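Local atomic coordinates of aromatic-amino-acid transaminase TyrB (Burkholderia cenocepacia K56-2Valvano, PDB entry 4WD2), a protein that probably catalyses the pyridoxal-phosphate-dependent transfer of amino groups between aromatic amino acids and 2-oxo acids. Residues A[131-136]-A[150-155]; A[357-362]-A[381-386]; A[95-100]-A[238-243]. All coordinates share one frame; numbering follows the deposited sequence.

Interaction 1 of 3, residues A[131-136]-A[150-155]; sequences VWLSDP and FTVNTY
V131, W132, L133 and S134 pair in parallel register with V152, N153, T154 and Y155, the two short strand axes 42° apart. V131 N bonds to T151 O, V131 O takes N153 N, N153 O takes L133 N, and L133 O takes Y155 N; the last bond, D135 N to Y155 O, is weak. On one face of the sheet W132 and N153 lie side by side. N153 CB sits over the five-membered ring of W132, 3.6 Å from its centroid. With CG anti to the carbonyl carbon (chi1 -45°), the N153 amide continues over the same indole face, ND2 3.5 Å from W132 CZ2, while Q130 OE1 binds ND2. Y155 folds back across the neighbouring strand: one ring face covers S134 CA, 3.7 Å from the ring centroid, and L133 O, while W132 CB meets its edge in plane. The small S134 suits this close cover, and tyrosine adds a hydroxyl that bonds to L184 O one strand further. S134 OG donates to P136 O at 2.6 Å, from above the carbonyl plane. On the other face V131 CG2 stands over the F150 ring, 4.1 Å from its centroid, and V131 CB touches V152 CG2. Strand 131-135, helix 141-147 and strand 152-159 make a beta-alpha-beta crossover of the large domain of fold-type I pyridoxal-phosphate enzymes.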
loop_
_atom_site.group_PDB
_atom_site.type_symbol
_atom_site.label_atom_id
_atom_site.label_comp_id
_atom_site.label_asym_id
_atom_site.label_seq_id
_atom_site.Cartn_x
_atom_site.Cartn_y
_atom_site.Cartn_z
ATOM N N VAL A 131 17.985 -14.428 -5.504
ATOM C CA VAL A 131 18.251 -13.367 -4.538
ATOM C C VAL A 131 19.161 -13.871 -3.418
ATOM O O VAL A 131 19.005 -15.001 -2.943
ATOM C CB VAL A 131 16.929 -12.810 -3.953
ATOM C CG1 VAL A 131 17.197 -11.839 -2.813
ATOM C CG2 VAL A 131 16.100 -12.114 -5.041
ATOM N N TRP A 132 20.131 -13.045 -3.024
ATOM C CA TRP A 132 21.031 -13.364 -1.912
ATOM C C TRP A 132 20.928 -12.320 -0.797
ATOM O O TRP A 132 21.098 -11.129 -1.050
ATOM C CB TRP A 132 22.482 -13.459 -2.391
ATOM C CG TRP A 132 22.856 -14.800 -2.960
ATOM C CD1 TRP A 132 23.508 -15.813 -2.316
ATOM C CD2 TRP A 132 22.594 -15.272 -4.284
ATOM N NE1 TRP A 132 23.674 -16.884 -3.162
ATOM C CE2 TRP A 132 23.121 -16.576 -4.377
ATOM C CE3 TRP A 132 21.971 -14.714 -5.404
ATOM C CZ2 TRP A 132 23.043 -17.334 -5.546
ATOM C CZ3 TRP A 132 21.895 -15.463 -6.565
ATOM C CH2 TRP A 132 22.427 -16.761 -6.627
ATOM N N LEU A 133 20.637 -12.770 0.427
ATOM C CA LEU A 133 20.577 -11.900 1.607
ATOM C C LEU A 133 21.687 -12.242 2.594
ATOM O O LEU A 133 22.299 -13.298 2.506
ATOM C CB LEU A 133 19.227 -12.007 2.331
ATOM C CG LEU A 133 18.052 -12.805 1.776
ATOM C CD1 LEU A 133 17.012 -13.028 2.862
ATOM C CD2 LEU A 133 17.429 -12.063 0.629
ATOM N N SER A 134 21.919 -11.358 3.555
ATOM C CA SER A 134 22.937 -11.594 4.565
ATOM C C SER A 134 22.508 -12.673 5.550
ATOM O O SER A 134 21.319 -12.885 5.787
ATOM C CB SER A 134 23.255 -10.295 5.312
ATOM O OG SER A 134 22.096 -9.769 5.930
ATOM N N ASP A 135 23.488 -13.356 6.127
ATOM C CA ASP A 135 23.220 -14.294 7.207
ATOM C C ASP A 135 23.612 -13.669 8.539
ATOM O O ASP A 135 24.798 -13.588 8.845
ATOM C CB ASP A 135 23.988 -15.602 6.990
ATOM C CG ASP A 135 23.944 -16.512 8.202
ATOM O OD1 ASP A 135 22.883 -16.585 8.850
ATOM O OD2 ASP A 135 24.973 -17.153 8.507
ATOM N N PRO A 136 22.627 -13.210 9.334
ATOM C CA PRO A 136 21.180 -13.180 9.104
ATOM C C PRO A 136 20.731 -11.862 8.471
ATOM O O PRO A 136 21.569 -11.016 8.166
ATOM C CB PRO A 136 20.617 -13.316 10.518
ATOM C CG PRO A 136 21.586 -12.521 11.332
ATOM C CD PRO A 136 22.955 -12.735 10.691
ATOM N N PHE A 150 10.979 -15.281 -6.198
ATOM C CA PHE A 150 12.422 -15.523 -6.258
ATOM C C PHE A 150 12.883 -16.657 -5.357
ATOM O O PHE A 150 12.412 -16.796 -4.225
ATOM C CB PHE A 150 13.206 -14.265 -5.879
ATOM C CG PHE A 150 13.206 -13.205 -6.934
ATOM C CD1 PHE A 150 14.018 -13.322 -8.049
ATOM C CD2 PHE A 150 12.404 -12.082 -6.806
ATOM C CE1 PHE A 150 14.020 -12.351 -9.024
ATOM C CE2 PHE A 150 12.408 -11.099 -7.782
ATOM C CZ PHE A 150 13.221 -11.236 -8.887
ATOM N N THR A 151 13.823 -17.452 -5.864
ATOM C CA THR A 151 14.621 -18.332 -5.022
ATOM C C THR A 151 15.573 -17.462 -4.207
ATOM O O THR A 151 16.291 -16.622 -4.753
ATOM C CB THR A 151 15.423 -19.349 -5.846
ATOM O OG1 THR A 151 14.530 -20.135 -6.643
ATOM C CG2 THR A 151 16.220 -20.262 -4.938
ATOM N N VAL A 152 15.571 -17.659 -2.897
ATOM C CA VAL A 152 16.318 -16.782 -2.013
ATOM C C VAL A 152 17.424 -17.544 -1.291
ATOM O O VAL A 152 17.184 -18.585 -0.675
ATOM C CB VAL A 152 15.390 -16.106 -0.989
ATOM C CG1 VAL A 152 16.197 -15.483 0.133
ATOM C CG2 VAL A 152 14.512 -15.062 -1.672
ATOM N N ASN A 153 18.639 -17.012 -1.391
ATOM C CA ASN A 153 19.814 -17.609 -0.776
ATOM C C ASN A 153 20.501 -16.648 0.193
ATOM O O ASN A 153 20.091 -15.498 0.340
ATOM C CB ASN A 153 20.802 -18.057 -1.856
ATOM C CG ASN A 153 20.122 -18.797 -3.000
ATOM O OD1 ASN A 153 19.754 -19.967 -2.869
ATOM N ND2 ASN A 153 19.966 -18.119 -4.135
ATOM N N THR A 154 21.548 -17.126 0.858
ATOM C CA THR A 154 22.270 -16.306 1.821
ATOM C C THR A 154 23.755 -16.210 1.487
ATOM O O THR A 154 24.294 -17.044 0.759
ATOM C CB THR A 154 22.118 -16.855 3.259
ATOM O OG1 THR A 154 22.869 -18.067 3.395
ATOM C CG2 THR A 154 20.668 -17.139 3.570
ATOM N N TYR A 155 24.403 -15.175 2.010
ATOM C CA TYR A 155 25.858 -15.071 1.971
ATOM C C TYR A 155 26.358 -14.903 3.406
ATOM O O TYR A 155 25.613 -14.422 4.264
ATOM C CB TYR A 155 26.319 -13.910 1.069
ATOM C CG TYR A 155 25.697 -12.560 1.365
ATOM C CD1 TYR A 155 26.151 -11.778 2.420
ATOM C CD2 TYR A 155 24.680 -12.049 0.561
ATOM C CE1 TYR A 155 25.588 -10.530 2.687
ATOM C CE2 TYR A 155 24.106 -10.801 0.827
ATOM C CZ TYR A 155 24.569 -10.053 1.890
ATOM O OH TYR A 155 24.014 -8.831 2.166
#

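Interaction 2 of 3, residues A[357-362]-A[381-386]; sequences TYTGLT and GRMCVA
T357 and M383 form the hydrogen-bonded pair of a short antiparallel two-stranded sheet, in which Y358 and R382 are the non-hydrogen-bonded pair. T357 N donates to M383 O at 2.9 Å, and M383 N returns a bond to T357 O. Beyond this pair the chain leaves the strand at T359, where G381 O becomes the focus: it accepts T359 N at 3.0 Å from above its carbonyl plane and T359 OG1 at 2.8 Å in that plane, on a lone pair. T359 OG1 can do this because it stands between the backbone N and the carbonyl carbon (chi1 60°); it also accepts L361 N, forming an ST turn. G381 has positive phi, and a beta carbon there would press on T359 OG1, L361 O and the preceding carbonyl, which is why glycine suits the place. The little sheet probably belongs to the small domain of the class I aminotransferase fold, where helices 309-338 and 393-405 cover the face carrying M383, through I333, V396 and I400. On that face T357 and M383 lie alongside each other, T357 CG2 3.9 Å from M383 CG, while T359 CG2 meets the same M383 CG at 4.0 Å. V385 CG2 closes against T357 CB, also at 4.0 Å. The polar branch of T357 turns to Q352 and R330. On the other face Y358 CE1 touches R382 CB at 3.9 Å, the rest of the arginine chain leading away from the ring. The Y358 ring also meets Y158 edge-to-face and rests on P192, which R382 touches as well.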
loop_
_atom_site.group_PDB
_atom_site.type_symbol
_atom_site.label_atom_id
_atom_site.label_comp_id
_atom_site.label_asym_id
_atom_site.label_seq_id
_atom_site.Cartn_x
_atom_site.Cartn_y
_atom_site.Cartn_z
ATOM N N THR A 357 21.636 -4.683 18.456
ATOM C CA THR A 357 22.892 -5.351 18.737
ATOM C C THR A 357 22.637 -6.847 18.875
ATOM O O THR A 357 21.632 -7.273 19.458
ATOM C CB THR A 357 23.578 -4.769 20.002
ATOM O OG1 THR A 357 24.696 -3.963 19.603
ATOM C CG2 THR A 357 24.083 -5.877 20.940
ATOM N N TYR A 358 23.517 -7.636 18.267
ATOM C CA TYR A 358 23.538 -9.075 18.481
ATOM C C TYR A 358 24.398 -9.344 19.703
ATOM O O TYR A 358 25.622 -9.260 19.623
ATOM C CB TYR A 358 24.093 -9.807 17.253
ATOM C CG TYR A 358 23.069 -10.664 16.544
ATOM C CD1 TYR A 358 21.734 -10.284 16.494
ATOM C CD2 TYR A 358 23.433 -11.862 15.944
ATOM C CE1 TYR A 358 20.792 -11.067 15.858
ATOM C CE2 TYR A 358 22.499 -12.651 15.303
ATOM C CZ TYR A 358 21.179 -12.251 15.270
ATOM O OH TYR A 358 20.245 -13.030 14.638
ATOM N N THR A 359 23.759 -9.646 20.834
ATOM C CA THR A 359 24.475 -9.776 22.102
ATOM C C THR A 359 25.378 -10.999 22.130
ATOM O O THR A 359 26.323 -11.063 22.915
ATOM C CB THR A 359 23.510 -9.862 23.311
ATOM O OG1 THR A 359 22.655 -11.003 23.170
ATOM C CG2 THR A 359 22.660 -8.599 23.421
ATOM N N GLY A 360 25.077 -11.979 21.290
ATOM C CA GLY A 360 25.823 -13.220 21.302
ATOM C C GLY A 360 25.423 -14.133 22.447
ATOM O O GLY A 360 26.042 -15.176 22.656
ATOM N N LEU A 361 24.394 -13.743 23.197
ATOM C CA LEU A 361 23.866 -14.586 24.267
ATOM C C LEU A 361 23.218 -15.833 23.667
ATOM O O LEU A 361 22.563 -15.740 22.630
ATOM C CB LEU A 361 22.850 -13.818 25.125
ATOM C CG LEU A 361 23.359 -13.140 26.407
ATOM C CD1 LEU A 361 24.386 -12.062 26.119
ATOM C CD2 LEU A 361 22.200 -12.564 27.210
ATOM N N THR A 362 23.414 -16.987 24.309
ATOM C CA THR A 362 22.809 -18.236 23.844
ATOM C C THR A 362 21.313 -18.184 24.099
ATOM O O THR A 362 20.846 -17.320 24.836
ATOM C CB THR A 362 23.390 -19.492 24.546
ATOM O OG1 THR A 362 22.982 -19.512 25.915
ATOM C CG2 THR A 362 24.912 -19.520 24.474
ATOM N N GLY A 381 19.137 -13.341 20.424
ATOM C CA GLY A 381 20.085 -12.530 21.161
ATOM C C GLY A 381 20.058 -11.091 20.684
ATOM O O GLY A 381 20.888 -10.278 21.095
ATOM N N ARG A 382 19.106 -10.769 19.810
ATOM C CA ARG A 382 18.975 -9.395 19.342
ATOM C C ARG A 382 18.416 -8.506 20.448
ATOM O O ARG A 382 17.356 -8.792 21.007
ATOM C CB ARG A 382 18.070 -9.306 18.110
ATOM C CG ARG A 382 18.050 -7.922 17.472
ATOM C CD ARG A 382 16.815 -7.712 16.595
ATOM N NE ARG A 382 15.637 -7.355 17.377
ATOM C CZ ARG A 382 14.441 -7.093 16.856
ATOM N NH1 ARG A 382 14.256 -7.147 15.544
ATOM N NH2 ARG A 382 13.430 -6.773 17.651
ATOM N N MET A 383 19.119 -7.418 20.750
ATOM C CA MET A 383 18.559 -6.410 21.638
ATOM C C MET A 383 18.328 -5.117 20.855
ATOM O O MET A 383 19.113 -4.764 19.974
ATOM C CB MET A 383 19.460 -6.170 22.865
ATOM C CG MET A 383 20.633 -5.217 22.687
ATOM S SD MET A 383 21.118 -4.359 24.231
ATOM C CE MET A 383 20.743 -5.597 25.453
ATOM N N CYS A 384 17.221 -4.440 21.145
ATOM C CA CYS A 384 17.019 -3.104 20.618
ATOM C C CYS A 384 17.635 -2.094 21.573
ATOM O O CYS A 384 17.075 -1.811 22.634
ATOM C CB CYS A 384 15.537 -2.791 20.413
ATOM S SG CYS A 384 15.298 -1.149 19.690
ATOM N N VAL A 385 18.789 -1.557 21.185
ATOM C CA VAL A 385 19.515 -0.585 21.994
ATOM C C VAL A 385 18.672 0.664 22.273
ATOM O O VAL A 385 18.821 1.299 23.316
ATOM C CB VAL A 385 20.835 -0.178 21.305
ATOM C CG1 VAL A 385 21.690 0.677 22.229
ATOM C CG2 VAL A 385 21.601 -1.418 20.871
ATOM N N ALA A 386 17.777 1.008 21.350
ATOM C CA ALA A 386 16.921 2.181 21.524
ATOM C C ALA A 386 15.945 2.010 22.695
ATOM O O ALA A 386 15.373 2.986 23.185
ATOM C CB ALA A 386 16.161 2.476 20.238
#

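Interaction 3 of 3, residues A[95-100]-A[238-243]; sequences HPARAA and ELARRG
H95 fills the tight part of this contact, its imidazole wedged against the last turn of helix 234-241. Ring atom CE1 lies 3.4 Å from A240 CB, and NE2 is 3.5 Å from R241 CG. R241 N approaches the ring edge in plane, without a hydrogen bond; none joins the two segments. With CG anti to the backbone N (chi1 -161°), the ring of H95 swings so that ND1 caps its own helix, accepting A97 N at 3.0 Å and only 4° out of the ring plane. Alanine suits both A97 and A240, since their methyls let the backbones approach, though CB to CB is a looser 4.3 Å. On the exposed side P96 CG merely brushes R241 CG at 4.1 Å. There the R241 chain bends at chi3 and grips its own helix: NE and NH2 both bind E238 OE1, side-on and near the guanidinium plane, NH2 at 2.8 Å in a salt bridge. Since H95 ND1 accepts and NE2 bonds to R237 O, the imidazole is probably neutral with its proton on NE2, clamped between two helices by both nitrogens.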
loop_
_atom_site.group_PDB
_atom_site.type_symbol
_atom_site.label_atom_id
_atom_site.label_comp_id
_atom_site.label_asym_id
_atom_site.label_seq_id
_atom_site.Cartn_x
_atom_site.Cartn_y
_atom_site.Cartn_z
ATOM N N HIS A 95 24.432 15.166 -6.248
ATOM C CA HIS A 95 24.889 13.899 -6.803
ATOM C C HIS A 95 24.823 13.935 -8.326
ATOM O O HIS A 95 23.822 14.368 -8.887
ATOM C CB HIS A 95 24.075 12.729 -6.265
ATOM C CG HIS A 95 24.764 11.415 -6.426
ATOM N ND1 HIS A 95 24.965 10.827 -7.661
ATOM C CD2 HIS A 95 25.329 10.585 -5.520
ATOM C CE1 HIS A 95 25.614 9.691 -7.502
ATOM N NE2 HIS A 95 25.843 9.516 -6.210
ATOM N N PRO A 96 25.905 13.509 -8.999
ATOM C CA PRO A 96 25.944 13.567 -10.467
ATOM C C PRO A 96 24.874 12.700 -11.141
ATOM O O PRO A 96 24.386 13.059 -12.204
ATOM C CB PRO A 96 27.354 13.056 -10.803
ATOM C CG PRO A 96 27.801 12.308 -9.579
ATOM C CD PRO A 96 27.186 13.057 -8.436
ATOM N N ALA A 97 24.514 11.578 -10.532
ATOM C CA ALA A 97 23.481 10.716 -11.094
ATOM C C ALA A 97 22.124 11.401 -11.025
ATOM O O ALA A 97 21.254 11.168 -11.868
ATOM C CB ALA A 97 23.441 9.382 -10.372
ATOM N N ARG A 98 21.943 12.237 -10.008
ATOM C CA ARG A 98 20.726 13.036 -9.885
ATOM C C ARG A 98 20.694 14.123 -10.951
ATOM O O ARG A 98 19.674 14.332 -11.598
ATOM C CB ARG A 98 20.628 13.640 -8.483
ATOM C CG ARG A 98 19.667 14.800 -8.320
ATOM C CD ARG A 98 19.460 15.082 -6.831
ATOM N NE ARG A 98 18.650 16.274 -6.581
ATOM C CZ ARG A 98 17.322 16.324 -6.649
ATOM N NH1 ARG A 98 16.618 15.248 -6.985
ATOM N NH2 ARG A 98 16.692 17.464 -6.395
ATOM N N ALA A 99 21.820 14.796 -11.157
ATOM C CA ALA A 99 21.882 15.879 -12.142
ATOM C C ALA A 99 21.709 15.355 -13.568
ATOM O O ALA A 99 21.148 16.044 -14.425
ATOM C CB ALA A 99 23.194 16.643 -12.013
ATOM N N ALA A 100 22.176 14.132 -13.812
ATOM C CA ALA A 100 22.127 13.536 -15.149
ATOM C C ALA A 100 20.824 12.772 -15.415
ATOM O O ALA A 100 20.666 12.141 -16.464
ATOM C CB ALA A 100 23.316 12.618 -15.352
ATOM N N GLU A 238 28.063 6.036 -3.379
ATOM C CA GLU A 238 29.262 5.542 -4.060
ATOM C C GLU A 238 28.917 4.571 -5.201
ATOM O O GLU A 238 29.542 4.615 -6.261
ATOM C CB GLU A 238 30.217 4.883 -3.056
ATOM C CG GLU A 238 31.554 4.439 -3.643
ATOM C CD GLU A 238 32.427 5.599 -4.119
ATOM O OE1 GLU A 238 32.066 6.772 -3.893
ATOM O OE2 GLU A 238 33.488 5.339 -4.725
ATOM N N LEU A 239 27.920 3.711 -4.998
ATOM C CA LEU A 239 27.424 2.858 -6.084
ATOM C C LEU A 239 26.957 3.699 -7.272
ATOM O O LEU A 239 27.305 3.423 -8.428
ATOM C CB LEU A 239 26.275 1.965 -5.595
ATOM C CG LEU A 239 26.620 0.638 -4.911
ATOM C CD1 LEU A 239 25.453 0.135 -4.079
ATOM C CD2 LEU A 239 27.025 -0.420 -5.938
ATOM N N ALA A 240 26.187 4.742 -6.978
ATOM C CA ALA A 240 25.653 5.619 -8.013
ATOM C C ALA A 240 26.729 6.478 -8.694
ATOM O O ALA A 240 26.667 6.701 -9.905
ATOM C CB ALA A 240 24.557 6.507 -7.429
ATOM N N ARG A 241 27.713 6.959 -7.938
ATOM C CA ARG A 241 28.808 7.715 -8.548
ATOM C C ARG A 241 29.592 6.855 -9.541
ATOM O O ARG A 241 30.142 7.358 -10.526
ATOM C CB ARG A 241 29.759 8.266 -7.480
ATOM C CG ARG A 241 29.329 9.604 -6.863
ATOM C CD ARG A 241 30.431 10.181 -5.972
ATOM N NE ARG A 241 30.721 9.334 -4.813
ATOM C CZ ARG A 241 30.146 9.470 -3.616
ATOM N NH1 ARG A 241 29.240 10.418 -3.412
ATOM N NH2 ARG A 241 30.477 8.654 -2.619
ATOM N N ARG A 242 29.639 5.555 -9.278
ATOM C CA ARG A 242 30.434 4.651 -10.095
ATOM C C ARG A 242 29.601 4.028 -11.212
ATOM O O ARG A 242 30.086 3.186 -11.967
ATOM C CB ARG A 242 31.067 3.567 -9.213
ATOM C CG ARG A 242 32.170 4.113 -8.301
ATOM C CD ARG A 242 32.803 3.024 -7.441
ATOM N NE ARG A 242 33.356 1.943 -8.255
ATOM C CZ ARG A 242 34.058 0.921 -7.774
ATOM N NH1 ARG A 242 34.294 0.833 -6.471
ATOM N NH2 ARG A 242 34.517 -0.016 -8.599
ATOM N N GLY A 243 28.345 4.448 -11.304
ATOM C CA GLY A 243 27.470 4.048 -12.394
ATOM C C GLY A 243 26.909 2.640 -12.311
ATOM O O GLY A 243 26.487 2.073 -13.318
#

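How the interactions relate
From the N terminus, segment 95-100 comes first and waits for 238-243, so interaction 3 closes a loop of 137 residues. Within that loop interaction 1 opens and closes, joining neighbouring strands of the large mixed sheet that helix 141-147 connects. K254, the modified lysine that carries the cofactor, follows soon after interaction 3. Interaction 2 comes later in series, closing a loop of 18 residues near the C terminus; no contact crosses another. Interactions 1 and 2 touch where P136 CG packs on Y358 OH at 3.6 Å, linking the large sheet to the small one. Interaction 3 ties helices on the opposite side of the chain's centre from interaction 2, centres about 36 Å apart.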